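Local coordinates for protein dipicolinate synthase subunit A (Bacillus halodurans, PDB 3D4O) that probably forms, with its partner subunit, the enzyme that makes the spore compound dipicolinate, and is predicted to bind a dinucleotide through Rossmann-type domains, at residues Gly13-Arg16 against Gln17-Ile20; Thr47-Ile51 against Asp52-Trp56; Ile62-Ile66 against Ser67-Glu71; Lys122-Arg126 against Asp127-Ile131; Asn219-Pro222 against Ala223-Thr227. One frame throughout, in Å; residues are numbered along the deposited sequence.

Interaction 1 of 5, residues Gly13-Arg16 against Gln17-Ile20; sequences GDAR and QLEI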
loop_
_atom_site.group_PDB
_atom_site.type_symbol
_atom_site.label_atom_id
_atom_site.label_comp_id
_atom_site.label_asym_id
_atom_site.label_seq_id
_atom_site.Cartn_x
_atom_site.Cartn_y
_atom_site.Cartn_z
ATOM N N GLY C 13 -1.238 24.338 3.344
ATOM C CA GLY C 13 -1.617 23.002 3.787
ATOM C C GLY C 13 -1.776 22.020 2.666
ATOM O O GLY C 13 -1.196 22.147 1.584
ATOM N N ASP C 14 -2.592 21.018 2.954
ATOM C CA ASP C 14 -2.898 20.002 1.978
ATOM C C ASP C 14 -4.385 19.755 1.898
ATOM O O ASP C 14 -5.182 20.649 2.202
ATOM C CB ASP C 14 -2.074 18.728 2.188
ATOM C CG ASP C 14 -2.369 18.012 3.490
ATOM O OD1 ASP C 14 -3.487 18.109 4.011
ATOM O OD2 ASP C 14 -1.491 17.278 3.957
ATOM N N ALA C 15 -4.753 18.563 1.471
ATOM C CA ALA C 15 -6.187 18.280 1.240
ATOM C C ALA C 15 -6.973 18.295 2.527
ATOM O O ALA C 15 -8.165 18.584 2.531
ATOM C CB ALA C 15 -6.415 16.972 0.440
ATOM N N ARG C 16 -6.288 18.022 3.619
ATOM C CA ARG C 16 -6.903 18.108 4.935
ATOM C C ARG C 16 -7.523 19.462 5.155
ATOM O O ARG C 16 -8.596 19.585 5.736
ATOM C CB ARG C 16 -5.872 17.959 6.075
ATOM C CG ARG C 16 -5.503 16.573 6.264
ATOM C CD ARG C 16 -4.422 16.439 7.268
ATOM N NE ARG C 16 -3.133 16.728 6.677
ATOM C CZ ARG C 16 -1.998 16.243 7.156
ATOM N NH1 ARG C 16 -2.026 15.497 8.207
ATOM N NH2 ARG C 16 -0.845 16.521 6.602
ATOM N N GLN C 17 -6.807 20.469 4.722
ATOM C CA GLN C 17 -7.236 21.858 4.956
ATOM C C GLN C 17 -8.570 22.190 4.304
ATOM O O GLN C 17 -9.301 23.067 4.777
ATOM C CB GLN C 17 -6.177 22.876 4.569
ATOM C CG GLN C 17 -5.276 23.233 5.718
ATOM C CD GLN C 17 -4.416 22.105 6.198
ATOM O OE1 GLN C 17 -3.945 21.273 5.412
ATOM N NE2 GLN C 17 -4.179 22.079 7.504
ATOM N N LEU C 18 -8.886 21.448 3.251
ATOM C CA LEU C 18 -10.129 21.666 2.513
ATOM C C LEU C 18 -11.329 21.398 3.438
ATOM O O LEU C 18 -12.364 22.052 3.322
ATOM C CB LEU C 18 -10.230 20.790 1.247
ATOM C CG LEU C 18 -9.198 21.045 0.140
ATOM C CD1 LEU C 18 -9.353 20.022 -0.977
ATOM C CD2 LEU C 18 -9.314 22.447 -0.393
ATOM N N GLU C 19 -11.153 20.461 4.370
ATOM C CA GLU C 19 -12.235 20.093 5.309
ATOM C C GLU C 19 -12.393 21.185 6.351
ATOM O O GLU C 19 -13.482 21.508 6.814
ATOM C CB GLU C 19 -11.931 18.768 6.026
ATOM C CG GLU C 19 -11.857 17.577 5.132
ATOM C CD GLU C 19 -13.084 17.398 4.284
ATOM O OE1 GLU C 19 -14.222 17.660 4.765
ATOM O OE2 GLU C 19 -12.891 16.965 3.132
ATOM N N ILE C 20 -11.262 21.753 6.702
ATOM C CA ILE C 20 -11.209 22.836 7.692
ATOM C C ILE C 20 -11.827 24.082 7.075
ATOM O O ILE C 20 -12.666 24.732 7.684
ATOM C CB ILE C 20 -9.749 23.143 8.167
ATOM C CG1 ILE C 20 -9.108 21.887 8.787
ATOM C CG2 ILE C 20 -9.741 24.310 9.188
ATOM C CD1 ILE C 20 -7.633 22.042 9.129
HETATM O O HOH W 1 -10.161 16.715 2.232
#
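D14 and Q17 meet through a reciprocal pair of hydrogen bonds at the start of helix 15-26. The amide N of D14 donates to OE1 of Q17 over 2.8 Å, nearly straight at 166° and tilted moderately from the plane of the receiving carbonyl, and the backbone N of Q17 donates back to O of D14 at 3.0 Å. The side chains cross at about a right angle. Q17 folds back because its chain bends at chi2 (66°), which carries the amide past the CA of G13, 3.3 Å from OE1 of Q17. The backbone of G13 has a conformation suited to glycine, and its bare CA lets that oxygen approach closely.

The carboxylate of D14 makes a separate N-capping bond: OD1 of D14 accepts from the backbone N of R16 at 2.8 Å, on the anti side. With OE1 of Q17 holding the N of D14, the two residues fit a capping box, placed at the strand-to-helix turn of the beta-alpha-beta unit made by strand 7-11, helix 15-26 and strand 30-34.

Charge pairing adds to the cap. R16 grips D14 side-on: NE of R16 lies 3.0 Å from OD1 of D14 on its syn lone pair, and NH2 lies 2.8 Å from OD2. OD1 therefore takes two donors from R16, one from backbone and one from side chain, which should fix the rotation of the carboxylate.

Among the backbone bonds, the N of L18 donates to O of A15 and the N of E19 to O of R16. A water also donates to O of A15 and to OE2 of E19, while OE1 of E19 pairs with R279 of helix 274-289.

Interaction 2 of 5, residues Thr47-Ile51 against Asp52-Trp56; sequences TKMRI and DEVDW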
loop_
_atom_site.group_PDB
_atom_site.type_symbol
_atom_site.label_atom_id
_atom_site.label_comp_id
_atom_site.label_asym_id
_atom_site.label_seq_id
_atom_site.Cartn_x
_atom_site.Cartn_y
_atom_site.Cartn_z
ATOM N N THR C 47 -11.876 34.633 1.189
ATOM C CA THR C 47 -11.190 35.523 0.244
ATOM C C THR C 47 -9.746 35.079 0.071
ATOM O O THR C 47 -8.974 35.061 1.024
ATOM C CB THR C 47 -11.173 36.989 0.708
ATOM O OG1 THR C 47 -12.503 37.416 1.024
ATOM C CG2 THR C 47 -10.588 37.900 -0.388
ATOM N N LYS C 48 -9.405 34.713 -1.160
ATOM C CA LYS C 48 -8.049 34.285 -1.487
ATOM C C LYS C 48 -7.142 35.469 -1.664
ATOM O O LYS C 48 -7.508 36.502 -2.245
ATOM C CB LYS C 48 -8.011 33.472 -2.775
ATOM C CG LYS C 48 -8.709 32.150 -2.745
ATOM C CD LYS C 48 -8.549 31.509 -4.106
ATOM C CE LYS C 48 -9.246 30.184 -4.230
ATOM N NZ LYS C 48 -9.101 29.751 -5.641
HETATM N N MSE C 49 -5.932 35.321 -1.163
HETATM C CA MSE C 49 -4.974 36.408 -1.256
HETATM C C MSE C 49 -3.545 35.977 -1.028
HETATM O O MSE C 49 -3.266 34.842 -0.631
HETATM C CB MSE C 49 -5.334 37.493 -0.230
HETATM C CG MSE C 49 -5.150 37.099 1.249
HETATM SE SE MSE C 49 -5.988 38.445 2.403
HETATM C CE MSE C 49 -7.852 38.103 1.951
ATOM N N ARG C 50 -2.663 36.929 -1.304
ATOM C CA ARG C 50 -1.220 36.778 -1.089
ATOM C C ARG C 50 -0.954 37.160 0.357
ATOM O O ARG C 50 -1.664 37.981 0.941
ATOM C CB ARG C 50 -0.377 37.674 -2.026
ATOM C CG ARG C 50 -0.517 37.372 -3.516
ATOM C CD ARG C 50 0.434 38.218 -4.362
ATOM N NE ARG C 50 0.369 39.636 -4.014
ATOM C CZ ARG C 50 -0.604 40.455 -4.394
ATOM N NH1 ARG C 50 -1.616 40.004 -5.125
ATOM N NH2 ARG C 50 -0.576 41.725 -4.025
ATOM N N ILE C 51 0.101 36.578 0.909
ATOM C CA ILE C 51 0.431 36.763 2.327
ATOM C C ILE C 51 0.657 38.234 2.626
ATOM O O ILE C 51 0.371 38.716 3.721
ATOM C CB ILE C 51 1.638 35.874 2.785
ATOM C CG1 ILE C 51 1.484 35.544 4.275
ATOM C CG2 ILE C 51 2.965 36.522 2.426
ATOM C CD1 ILE C 51 2.489 34.531 4.820
ATOM N N ASP C 52 1.122 38.945 1.607
ATOM C CA ASP C 52 1.427 40.386 1.719
ATOM C C ASP C 52 0.163 41.241 1.671
ATOM O O ASP C 52 0.240 42.454 1.796
ATOM C CB ASP C 52 2.430 40.842 0.635
ATOM C CG ASP C 52 1.871 40.752 -0.779
ATOM O OD1 ASP C 52 2.151 39.740 -1.453
ATOM O OD2 ASP C 52 1.125 41.658 -1.210
ATOM N N GLU C 53 -0.990 40.603 1.488
ATOM C CA GLU C 53 -2.274 41.347 1.403
ATOM C C GLU C 53 -3.121 41.141 2.656
ATOM O O GLU C 53 -4.203 41.703 2.791
ATOM C CB GLU C 53 -3.103 40.888 0.192
ATOM C CG GLU C 53 -2.398 40.947 -1.159
ATOM C CD GLU C 53 -3.325 40.564 -2.324
ATOM O OE1 GLU C 53 -4.029 41.452 -2.843
ATOM O OE2 GLU C 53 -3.317 39.396 -2.762
ATOM N N VAL C 54 -2.609 40.320 3.562
ATOM C CA VAL C 54 -3.328 39.962 4.803
ATOM C C VAL C 54 -3.472 41.176 5.712
ATOM O O VAL C 54 -2.573 42.005 5.812
ATOM C CB VAL C 54 -2.661 38.742 5.526
ATOM C CG1 VAL C 54 -3.370 38.392 6.830
ATOM C CG2 VAL C 54 -2.659 37.514 4.611
ATOM N N ASP C 55 -4.648 41.286 6.313
ATOM C CA ASP C 55 -5.005 42.391 7.231
ATOM C C ASP C 55 -4.779 41.903 8.647
ATOM O O ASP C 55 -5.724 41.612 9.395
ATOM C CB ASP C 55 -6.471 42.790 7.019
ATOM C CG ASP C 55 -6.943 43.868 7.980
ATOM O OD1 ASP C 55 -6.124 44.679 8.465
ATOM O OD2 ASP C 55 -8.160 43.906 8.247
ATOM N N TRP C 56 -3.504 41.887 9.019
ATOM C CA TRP C 56 -3.051 41.262 10.281
ATOM C C TRP C 56 -3.697 41.764 11.553
ATOM O O TRP C 56 -3.925 40.982 12.461
ATOM C CB TRP C 56 -1.516 41.300 10.444
ATOM C CG TRP C 56 -0.780 40.638 9.327
ATOM C CD1 TRP C 56 -0.119 41.255 8.294
ATOM C CD2 TRP C 56 -0.692 39.238 9.076
ATOM N NE1 TRP C 56 0.398 40.315 7.434
ATOM C CE2 TRP C 56 0.062 39.070 7.894
ATOM C CE3 TRP C 56 -1.163 38.103 9.746
ATOM C CZ2 TRP C 56 0.354 37.817 7.374
ATOM C CZ3 TRP C 56 -0.868 36.861 9.226
ATOM C CH2 TRP C 56 -0.126 36.725 8.048
#
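A short 3-10 turn at the end of edge strand 46-49 is held by a salt-bridge network in which R50 meets both D52 and E53. The guanidinium uses two different surfaces. Its NE/NH2 edge meets the carboxylate of D52 side-on, with NE of R50 to OD1 of D52 at 3.1 Å and NH2 to OD2 at 3.3 Å; both oxygens use their syn lone pairs, although they are somewhat tilted from the guanidinium plane. One guanidinium face is covered by E53, whose carboxylate stacks on it with planes 17° apart. There OE2 of E53 lies 3.0 Å from NH1 of R50 but well out of the plane, so the attraction is of charges alone. The same OE2 of E53 accepts from the backbone N of R50 at 2.9 Å and 165°, while the N of E53 returns a bond to O of R50 at 2.8 Å. With CG of D52 wedged between its backbone N and carbonyl carbon (chi1 66°), the carboxylate turns back to R50. Apolar contacts lie beside this surface network: SE of M49 approaches CG2 of V54 at 4.1 Å, and CG1 of I51 approaches CZ2 of W56. M49, I51 and V54 also pack on strand 30-34, while I51 and W56 reach M90 of helix 88-92.

Interaction 3 of 5, residues Ile62-Ile66 against Ser67-Glu71; sequences ILLPI and SGTNE. With EDO (1,2-ethanediol), chain M.
L64 and T69 meet obliquely by their methyl groups, CD1 of L64 lying 4.0 Å from CG2 of T69. CG2 of T69 stands anti to its own carbonyl carbon, with OG1 between the backbone N and the carbonyl carbon (chi1 67°), from where it donates to O of N70. The branched side chain thus offers a methyl to the leucine and a hydroxyl to the backbone. CB of P65 also lies 3.7 Å from OG of S67, and the CD of the P65 ring stands 3.6 Å from O of G68. L64 and T69 flank a type I beta turn from P65 to G68, which folds the chain so that they meet; it is closed by the bond from N of G68 to O of P65 at 2.9 Å and 155°. G68 has positive phi (72°), which favours glycine. A 1,2-ethanediol, probably from the crystallisation liquor, donates both hydroxyls to O of L64, with O1 and O2 each 2.7 Å away, and CD1 of I66 lies 3.6 Å from its O1. The turn follows strand 61-63, which runs between strands 7-11 and 99-102 in the parallel sheet. L64 and T69 pack on L109 of helix 107-116, while L63 and I66 face helix 15-26.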
loop_
_atom_site.group_PDB
_atom_site.type_symbol
_atom_site.label_atom_id
_atom_site.label_comp_id
_atom_site.label_asym_id
_atom_site.label_seq_id
_atom_site.Cartn_x
_atom_site.Cartn_y
_atom_site.Cartn_z
ATOM N N ILE C 62 -4.468 32.388 13.315
ATOM C CA ILE C 62 -3.651 31.940 12.206
ATOM C C ILE C 62 -3.553 30.433 12.211
ATOM O O ILE C 62 -3.085 29.844 13.165
ATOM C CB ILE C 62 -2.254 32.557 12.288
ATOM C CG1 ILE C 62 -2.384 34.088 12.295
ATOM C CG2 ILE C 62 -1.361 32.030 11.148
ATOM C CD1 ILE C 62 -1.062 34.820 12.254
ATOM N N LEU C 63 -4.012 29.828 11.124
ATOM C CA LEU C 63 -4.006 28.378 10.967
ATOM C C LEU C 63 -2.970 27.957 9.970
ATOM O O LEU C 63 -3.060 28.227 8.766
ATOM C CB LEU C 63 -5.389 27.837 10.548
ATOM C CG LEU C 63 -6.514 27.624 11.580
ATOM C CD1 LEU C 63 -6.628 28.735 12.599
ATOM C CD2 LEU C 63 -7.868 27.415 10.878
ATOM N N LEU C 64 -1.974 27.278 10.516
ATOM C CA LEU C 64 -0.892 26.735 9.723
ATOM C C LEU C 64 -1.119 25.259 9.469
ATOM O O LEU C 64 -1.908 24.608 10.167
ATOM C CB LEU C 64 0.445 26.929 10.436
ATOM C CG LEU C 64 0.859 28.353 10.788
ATOM C CD1 LEU C 64 2.227 28.370 11.395
ATOM C CD2 LEU C 64 0.811 29.215 9.525
ATOM N N PRO C 65 -0.433 24.707 8.464
ATOM C CA PRO C 65 -0.570 23.289 8.237
ATOM C C PRO C 65 -0.096 22.488 9.427
ATOM O O PRO C 65 0.490 23.030 10.359
ATOM C CB PRO C 65 0.386 23.021 7.056
ATOM C CG PRO C 65 0.628 24.324 6.445
ATOM C CD PRO C 65 0.498 25.328 7.515
ATOM N N ILE C 66 -0.325 21.185 9.373
ATOM C CA ILE C 66 0.113 20.312 10.460
ATOM C C ILE C 66 1.619 20.428 10.627
ATOM O O ILE C 66 2.140 20.413 11.734
ATOM C CB ILE C 66 -0.326 18.847 10.232
ATOM C CG1 ILE C 66 -1.818 18.704 10.554
ATOM C CG2 ILE C 66 0.470 17.898 11.066
ATOM C CD1 ILE C 66 -2.206 19.077 11.970
ATOM N N SER C 67 2.307 20.601 9.508
ATOM C CA SER C 67 3.792 20.694 9.500
ATOM C C SER C 67 4.317 22.027 10.019
ATOM O O SER C 67 5.504 22.178 10.257
ATOM C CB SER C 67 4.320 20.486 8.081
ATOM O OG SER C 67 3.702 21.392 7.160
ATOM N N GLY C 68 3.428 22.988 10.218
ATOM C CA GLY C 68 3.832 24.331 10.655
ATOM C C GLY C 68 4.537 25.078 9.532
ATOM O O GLY C 68 3.989 25.254 8.440
ATOM N N THR C 69 5.738 25.572 9.844
ATOM C CA THR C 69 6.624 26.228 8.856
ATOM C C THR C 69 7.945 25.488 8.882
ATOM O O THR C 69 8.138 24.590 9.693
ATOM C CB THR C 69 6.960 27.716 9.177
ATOM O OG1 THR C 69 7.765 27.783 10.353
ATOM C CG2 THR C 69 5.728 28.557 9.377
ATOM N N ASN C 70 8.857 25.828 7.990
ATOM C CA ASN C 70 10.203 25.237 8.087
ATOM C C ASN C 70 11.027 26.213 8.884
ATOM O O ASN C 70 10.511 27.229 9.361
ATOM C CB ASN C 70 10.850 24.887 6.745
ATOM C CG ASN C 70 11.258 26.090 5.915
ATOM O OD1 ASN C 70 11.083 27.251 6.286
ATOM N ND2 ASN C 70 11.812 25.799 4.759
ATOM N N GLU C 71 12.320 25.950 8.984
ATOM C CA GLU C 71 13.196 26.788 9.830
ATOM C C GLU C 71 13.371 28.186 9.299
ATOM O O GLU C 71 13.917 29.047 9.985
ATOM C CB GLU C 71 14.553 26.130 10.052
ATOM C CG GLU C 71 14.465 24.825 10.857
ATOM C CD GLU C 71 13.909 25.034 12.273
ATOM O OE1 GLU C 71 13.775 26.205 12.700
ATOM O OE2 GLU C 71 13.609 24.029 12.964
HETATM C C1 EDO M . -4.332 22.329 11.551
HETATM O O1 EDO M . -3.166 22.331 10.715
HETATM C C2 EDO M . -4.403 23.584 12.435
HETATM O O2 EDO M . -4.204 24.743 11.616
#

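Interaction 4 of 5, residues Lys122-Arg126 against Asp127-Ile131; sequences KLMER and DDIAI
R126 and D128 form a salt bridge at the first turn of helix 127-148, with NH2 of R126 3.1 Å from OD2 of D128. The guanidinium and carboxylate planes are 32° apart. NE of R126 adds a weak hydrogen bond to OD1 of D128. The D128 carboxylate reaches back because CG sits between the backbone N and the carbonyl carbon (chi1 59°); OD1 of D128 also takes a weak bond from the backbone N of I129 at 2.9 Å. OD1 therefore has two weak donors, while OD2 faces the arginine charge.

R126 occupies the N-cap position. The carbonyl O of R126 accepts from N of A130 at 2.9 Å and 172°, with the donor nearly along the C=O axis, a full helical bond. In the preceding 3-10 segment, N of R126 donates to O of L123, and N of E125 to O of K122. D127 directs its carboxylate elsewhere: OD1 pairs with R165 of helix 165-176, and the same arginine gives a weak hydrogen bond to O of M124.

The one apolar side-chain pair is SE of M124 with CG2 of I129, 4.5 Å apart. CG1 of I129 also lies beside NE of R126, and CB of A130 rests 3.6 Å from O of M124. L123 and I129 reach helix 274-289, so the join between strand 119-122 and the long helix is packed against that helix.

Two acidic residues at the helix start, each facing an arginine, are favourably placed toward the helix dipole, and their negative charge is probably stabilised both by those arginines and by the helix N terminus.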
loop_
_atom_site.group_PDB
_atom_site.type_symbol
_atom_site.label_atom_id
_atom_site.label_comp_id
_atom_site.label_asym_id
_atom_site.label_seq_id
_atom_site.Cartn_x
_atom_site.Cartn_y
_atom_site.Cartn_z
ATOM N N LYS C 122 -0.223 23.587 19.349
ATOM C CA LYS C 122 0.281 22.490 18.560
ATOM C C LYS C 122 -0.699 21.348 18.737
ATOM O O LYS C 122 -0.661 20.627 19.747
ATOM C CB LYS C 122 1.677 22.084 19.043
ATOM C CG LYS C 122 2.766 23.112 18.748
ATOM C CD LYS C 122 4.077 22.738 19.414
ATOM C CE LYS C 122 4.168 23.235 20.862
ATOM N NZ LYS C 122 4.322 24.721 20.958
ATOM N N LEU C 123 -1.567 21.190 17.746
ATOM C CA LEU C 123 -2.648 20.212 17.820
ATOM C C LEU C 123 -2.168 18.796 18.017
ATOM O O LEU C 123 -2.891 17.965 18.599
ATOM C CB LEU C 123 -3.585 20.287 16.594
ATOM C CG LEU C 123 -4.354 21.625 16.475
ATOM C CD1 LEU C 123 -5.231 21.638 15.214
ATOM C CD2 LEU C 123 -5.195 21.951 17.747
HETATM N N MSE C 124 -0.945 18.515 17.593
HETATM C CA MSE C 124 -0.428 17.133 17.684
HETATM C C MSE C 124 0.017 16.769 19.096
HETATM O O MSE C 124 0.332 15.624 19.372
HETATM C CB MSE C 124 0.667 16.847 16.652
HETATM C CG MSE C 124 0.117 16.843 15.222
HETATM SE SE MSE C 124 -1.096 15.315 14.941
HETATM C CE MSE C 124 0.351 14.048 14.929
ATOM N N GLU C 125 -0.004 17.740 19.990
ATOM C CA GLU C 125 0.330 17.474 21.398
ATOM C C GLU C 125 -0.891 17.004 22.162
ATOM O O GLU C 125 -0.806 16.685 23.343
ATOM C CB GLU C 125 0.917 18.697 22.091
ATOM C CG GLU C 125 2.319 18.920 21.648
ATOM C CD GLU C 125 2.970 20.118 22.283
ATOM O OE1 GLU C 125 2.323 20.868 23.040
ATOM O OE2 GLU C 125 4.156 20.312 21.981
ATOM N N ARG C 126 -2.040 17.019 21.503
ATOM C CA ARG C 126 -3.253 16.538 22.157
ATOM C C ARG C 126 -3.258 15.051 21.882
ATOM O O ARG C 126 -3.371 14.619 20.739
ATOM C CB ARG C 126 -4.516 17.197 21.632
ATOM C CG ARG C 126 -4.485 18.723 21.620
ATOM C CD ARG C 126 -5.858 19.304 21.939
ATOM N NE ARG C 126 -6.911 18.395 21.510
ATOM C CZ ARG C 126 -8.201 18.559 21.748
ATOM N NH1 ARG C 126 -8.620 19.623 22.432
ATOM N NH2 ARG C 126 -9.067 17.644 21.291
ATOM N N ASP C 127 -3.134 14.254 22.921
ATOM C CA ASP C 127 -2.968 12.812 22.704
ATOM C C ASP C 127 -4.110 12.233 21.919
ATOM O O ASP C 127 -3.906 11.349 21.085
ATOM C CB ASP C 127 -2.728 12.048 24.001
ATOM C CG ASP C 127 -1.421 12.441 24.663
ATOM O OD1 ASP C 127 -0.437 12.716 23.934
ATOM O OD2 ASP C 127 -1.392 12.519 25.911
ATOM N N ASP C 128 -5.302 12.769 22.131
ATOM C CA ASP C 128 -6.469 12.242 21.415
ATOM C C ASP C 128 -6.348 12.453 19.921
ATOM O O ASP C 128 -6.584 11.529 19.118
ATOM C CB ASP C 128 -7.820 12.739 21.952
ATOM C CG ASP C 128 -7.989 14.257 21.926
ATOM O OD1 ASP C 128 -7.014 15.042 21.839
ATOM O OD2 ASP C 128 -9.150 14.651 22.072
ATOM N N ILE C 129 -5.961 13.658 19.547
ATOM C CA ILE C 129 -5.840 14.002 18.127
ATOM C C ILE C 129 -4.699 13.183 17.539
ATOM O O ILE C 129 -4.805 12.582 16.464
ATOM C CB ILE C 129 -5.568 15.500 17.908
ATOM C CG1 ILE C 129 -6.750 16.356 18.388
ATOM C CG2 ILE C 129 -5.299 15.784 16.435
ATOM C CD1 ILE C 129 -8.068 15.969 17.734
ATOM N N ALA C 130 -3.612 13.116 18.288
ATOM C CA ALA C 130 -2.422 12.364 17.846
ATOM C C ALA C 130 -2.807 10.888 17.611
ATOM O O ALA C 130 -2.452 10.289 16.612
ATOM C CB ALA C 130 -1.284 12.491 18.884
ATOM N N ILE C 131 -3.585 10.323 18.539
ATOM C CA ILE C 131 -4.029 8.924 18.422
ATOM C C ILE C 131 -4.946 8.728 17.209
ATOM O O ILE C 131 -4.759 7.803 16.419
ATOM C CB ILE C 131 -4.643 8.394 19.714
ATOM C CG1 ILE C 131 -3.538 8.145 20.736
ATOM C CG2 ILE C 131 -5.398 7.069 19.464
ATOM C CD1 ILE C 131 -4.030 7.916 22.181
#

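Interaction 5 of 5, residues Asn219-Pro222 against Ala223-Thr227; sequences NTIP and ALVVT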
loop_
_atom_site.group_PDB
_atom_site.type_symbol
_atom_site.label_atom_id
_atom_site.label_comp_id
_atom_site.label_asym_id
_atom_site.label_seq_id
_atom_site.Cartn_x
_atom_site.Cartn_y
_atom_site.Cartn_z
ATOM N N ASN C 219 10.543 3.533 11.804
ATOM C CA ASN C 219 10.920 4.321 12.969
ATOM C C ASN C 219 9.890 5.366 13.345
ATOM O O ASN C 219 9.395 6.099 12.491
ATOM C CB ASN C 219 12.241 5.043 12.784
ATOM C CG ASN C 219 12.579 5.895 14.000
ATOM O OD1 ASN C 219 12.606 5.397 15.119
ATOM N ND2 ASN C 219 12.770 7.182 13.793
ATOM N N THR C 220 9.559 5.406 14.637
ATOM C CA THR C 220 8.717 6.471 15.202
ATOM C C THR C 220 9.496 7.272 16.262
ATOM O O THR C 220 9.024 8.290 16.722
ATOM C CB THR C 220 7.421 5.959 15.861
ATOM O OG1 THR C 220 7.721 5.236 17.069
ATOM C CG2 THR C 220 6.632 5.083 14.910
ATOM N N ILE C 221 10.690 6.825 16.646
ATOM C CA ILE C 221 11.454 7.505 17.707
ATOM C C ILE C 221 12.142 8.780 17.188
ATOM O O ILE C 221 12.887 8.733 16.204
ATOM C CB ILE C 221 12.533 6.568 18.354
ATOM C CG1 ILE C 221 11.917 5.318 18.951
ATOM C CG2 ILE C 221 13.326 7.293 19.452
ATOM C CD1 ILE C 221 12.964 4.384 19.471
ATOM N N PRO C 222 11.924 9.925 17.857
ATOM C CA PRO C 222 12.529 11.180 17.376
ATOM C C PRO C 222 13.890 11.398 17.924
ATOM O O PRO C 222 14.130 12.272 18.743
ATOM C CB PRO C 222 11.558 12.258 17.854
ATOM C CG PRO C 222 10.943 11.681 19.073
ATOM C CD PRO C 222 10.971 10.169 18.948
ATOM N N ALA C 223 14.762 10.527 17.476
ATOM C CA ALA C 223 16.165 10.531 17.856
ATOM C C ALA C 223 16.898 9.526 16.996
ATOM O O ALA C 223 16.300 8.609 16.415
ATOM C CB ALA C 223 16.344 10.210 19.351
ATOM N N LEU C 224 18.200 9.722 16.919
ATOM C CA LEU C 224 19.048 8.882 16.081
ATOM C C LEU C 224 19.166 7.470 16.630
ATOM O O LEU C 224 20.001 7.197 17.510
ATOM C CB LEU C 224 20.412 9.527 15.893
ATOM C CG LEU C 224 21.369 8.833 14.909
ATOM C CD1 LEU C 224 20.696 8.547 13.578
ATOM C CD2 LEU C 224 22.607 9.684 14.718
ATOM N N VAL C 225 18.326 6.579 16.088
ATOM C CA VAL C 225 18.321 5.168 16.518
ATOM C C VAL C 225 18.766 4.220 15.422
ATOM O O VAL C 225 19.399 3.199 15.690
ATOM C CB VAL C 225 16.965 4.714 17.180
ATOM C CG1 VAL C 225 16.801 5.433 18.491
ATOM C CG2 VAL C 225 15.726 4.955 16.271
ATOM N N VAL C 226 18.456 4.568 14.187
ATOM C CA VAL C 226 18.847 3.745 13.060
ATOM C C VAL C 226 20.161 4.341 12.584
ATOM O O VAL C 226 20.255 5.041 11.575
ATOM C CB VAL C 226 17.756 3.677 11.968
ATOM C CG1 VAL C 226 18.114 2.617 10.886
ATOM C CG2 VAL C 226 16.417 3.336 12.599
ATOM N N THR C 227 21.180 4.040 13.376
ATOM C CA THR C 227 22.520 4.533 13.134
ATOM C C THR C 227 23.237 3.701 12.080
ATOM O O THR C 227 22.739 2.683 11.609
ATOM C CB THR C 227 23.368 4.522 14.418
ATOM O OG1 THR C 227 23.554 3.176 14.859
ATOM C CG2 THR C 227 22.681 5.294 15.532
#
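N219 and V225 touch where CG2 of V225 comes within 3.4 Å of OD1 of N219, across a loop that leaves strand 216-219 of the second, Rossmann-like parallel sheet. The next contacts are apolar: CG2 of I221 lies 4.1 Å from CG1 of V225 and 4.2 Å from CB of A223. The I221 and V225 side chains cross at about a right angle, and CD1 of I221 also meets CG1 of V225.

The asparagine sets the path of the chain. With CG anti to the backbone N (chi1 178°), its amide reaches forward along the loop. OD1 of N219 accepts from N of I221 at 2.8 Å, an Asx turn in which the donor stands above the carbonyl plane. ND2 of N219 donates to O of I221 at 2.9 Å and 165°, with that oxygen in the amide plane. One side-chain amide thus holds both the N-H and the C=O of I221. The same ND2 is bonded to D242 OD1 at the end of strand 239-242, which should further limit its rotation.

Farther out, N219, I221, V225 and V226 all pack on L161 of strand 157-161, and I221 touches residues of a glycine-rich pattern of the kind that binds dinucleotides in Rossmann domains, though its role here is unconfirmed. Back in the loop itself, an inverse gamma turn at P222 is closed weakly by N of A223 to O of I221, 2.9 Å apart.

From the N terminus the contacts come in series, none nested or crossing, and each is local: 1 and 4 begin helices, while 2, 3 and 5 shape turns after strands. Interaction 1 starts helix 15-26 after strand 7-11, interaction 2 ends edge strand 46-49, and interaction 3 turns the chain after strand 61-63. Interactions 1 and 3 touch, G13 N lying 3.6 Å from P65 CG; interactions 2 and 3 meet where W56 CZ3 packs on I62 CD1 at 3.7 Å. Interaction 4, about 4 Å from interaction 3 at nearest atoms, leads from outer strand 119-122 into helix 127-148. Interaction 5 lies in the loop after strand 216-219 of the second sheet.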